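Local coordinates for protein putative NADH-flavin reductase (Streptococcus pneumoniae TIGR4, PDB 4R01) that probably binds NAD(P)H through its Rossmann fold and may act as an NADH-flavin reductase, an oxidoreductase, at residues A[120-123]-A[124-127]. Residues are numbered along the deposited sequence; the frame is centred on the assembly and turned at random.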
loop_
_atom_site.group_PDB
_atom_site.type_symbol
_atom_site.label_atom_id
_atom_site.label_comp_id
_atom_site.label_asym_id
_atom_site.label_seq_id
_atom_site.Cartn_x
_atom_site.Cartn_y
_atom_site.Cartn_z
ATOM N N PHE A 120 -9.773 2.051 -5.345
ATOM C CA PHE A 120 -9.649 1.950 -6.797
ATOM C C PHE A 120 -10.087 3.259 -7.451
ATOM O O PHE A 120 -11.236 3.675 -7.301
ATOM C CB PHE A 120 -10.470 0.782 -7.345
ATOM C CG PHE A 120 -10.093 0.392 -8.745
ATOM C CD1 PHE A 120 -10.727 0.963 -9.835
ATOM C CD2 PHE A 120 -9.092 -0.540 -8.973
ATOM C CE1 PHE A 120 -10.379 0.608 -11.128
ATOM C CE2 PHE A 120 -8.737 -0.901 -10.264
ATOM C CZ PHE A 120 -9.382 -0.325 -11.342
ATOM N N PRO A 121 -9.164 3.910 -8.176
ATOM C CA PRO A 121 -9.355 5.255 -8.735
ATOM C C PRO A 121 -10.565 5.363 -9.655
ATOM O O PRO A 121 -10.754 4.515 -10.527
ATOM C CB PRO A 121 -8.056 5.502 -9.511
ATOM C CG PRO A 121 -7.489 4.153 -9.757
ATOM C CD PRO A 121 -7.868 3.334 -8.567
ATOM N N GLU A 122 -11.364 6.406 -9.445
ATOM C CA GLU A 122 -12.596 6.628 -10.198
ATOM C C GLU A 122 -12.388 6.618 -11.708
ATOM O O GLU A 122 -13.173 6.020 -12.442
ATOM C CB GLU A 122 -13.231 7.958 -9.783
ATOM C CG GLU A 122 -14.292 7.839 -8.701
ATOM C CD GLU A 122 -15.455 6.956 -9.117
ATOM O OE1 GLU A 122 -15.813 6.963 -10.314
ATOM O OE2 GLU A 122 -16.016 6.259 -8.244
ATOM N N GLU A 123 -11.326 7.273 -12.165
ATOM C CA GLU A 123 -11.079 7.431 -13.595
ATOM C C GLU A 123 -10.765 6.110 -14.298
ATOM O O GLU A 123 -10.822 6.026 -15.523
ATOM C CB GLU A 123 -9.937 8.424 -13.829
ATOM C CG GLU A 123 -10.170 9.806 -13.234
ATOM C CD GLU A 123 -9.701 9.914 -11.793
ATOM O OE1 GLU A 123 -9.278 8.885 -11.223
ATOM O OE2 GLU A 123 -9.752 11.030 -11.232
ATOM N N PHE A 124 -10.436 5.081 -13.525
ATOM C CA PHE A 124 -10.121 3.780 -14.103
ATOM C C PHE A 124 -11.361 2.900 -14.179
ATOM O O PHE A 124 -11.422 1.959 -14.972
ATOM C CB PHE A 124 -9.033 3.070 -13.291
ATOM C CG PHE A 124 -7.655 3.643 -13.482
ATOM C CD1 PHE A 124 -7.453 4.771 -14.264
ATOM C CD2 PHE A 124 -6.558 3.042 -12.886
ATOM C CE1 PHE A 124 -6.188 5.295 -14.440
ATOM C CE2 PHE A 124 -5.287 3.561 -13.056
ATOM C CZ PHE A 124 -5.103 4.690 -13.837
ATOM N N LYS A 125 -12.346 3.218 -13.348
ATOM C CA LYS A 125 -13.550 2.402 -13.218
ATOM C C LYS A 125 -14.333 2.150 -14.518
ATOM O O LYS A 125 -14.793 1.031 -14.731
ATOM C CB LYS A 125 -14.481 3.026 -12.179
ATOM C CG LYS A 125 -13.926 2.979 -10.770
ATOM C CD LYS A 125 -14.938 3.477 -9.760
ATOM C CE LYS A 125 -14.437 3.268 -8.339
ATOM N NZ LYS A 125 -15.362 3.861 -7.337
ATOM N N PRO A 126 -14.499 3.170 -15.385
ATOM C CA PRO A 126 -15.264 2.884 -16.606
ATOM C C PRO A 126 -14.653 1.790 -17.483
ATOM O O PRO A 126 -15.374 0.889 -17.911
ATOM C CB PRO A 126 -15.264 4.228 -17.337
ATOM C CG PRO A 126 -15.153 5.232 -16.253
ATOM C CD PRO A 126 -14.213 4.612 -15.259
ATOM N N LEU A 127 -13.351 1.859 -17.742
ATOM C CA LEU A 127 -12.694 0.825 -18.536
ATOM C C LEU A 127 -12.662 -0.503 -17.786
ATOM O O LEU A 127 -12.953 -1.553 -18.355
ATOM C CB LEU A 127 -11.272 1.246 -18.911
ATOM C CG LEU A 127 -10.448 0.184 -19.645
ATOM C CD1 LEU A 127 -11.144 -0.244 -20.934
ATOM C CD2 LEU A 127 -9.037 0.683 -19.930
HETATM O O HOH W 1 -11.574 4.190 -17.235
#
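Glu122 and Lys125 are joined by a salt bridge across one turn of backbone, with OE2 of Glu122 2.6 Å from NZ of Lys125. The ammonium meets the carboxylate from above its plane, about 50° out of it. Lysine suits the place because its chain, extended beyond CG, runs back along the turn, while the glutamate bends at chi2 (-60°) to bring its carboxylate over the lysine's CD and NZ.

Backbone bonds make the turn itself. Phe124 N donates to Pro121 O at 3.1 Å, and Lys125 N to Glu122 O, also at 3.1 Å; a weak bond from Lys125 N to Pro121 O adds to them. Pro126 has no N-H to give, and its CD instead packs against Glu122 O. One water links Glu123 O to Leu127 N, accepting from the amide at 3.0 Å.

Apolar contacts join Phe120 and Pro121 to Phe124. With chi1 at -164°, CG of Phe120 points away from the backbone N, and CE1 comes within 3.5 Å of Phe124 CB; Lys125 CG lies at the ring's edge. The flat, apolar ring suits this buried position, where Phe120 also packs on Leu115. Phe124 offers CB to Phe120 and its ring to Pro121, whose CG, rigid in its ring, rests 3.4 Å from Phe124 CD2.

This turn leads the long loop after strand 94-98 into helix 125-138 of the Rossmann fold, at the chain's surface, where Tyr69 of the second subunit packs on Phe124.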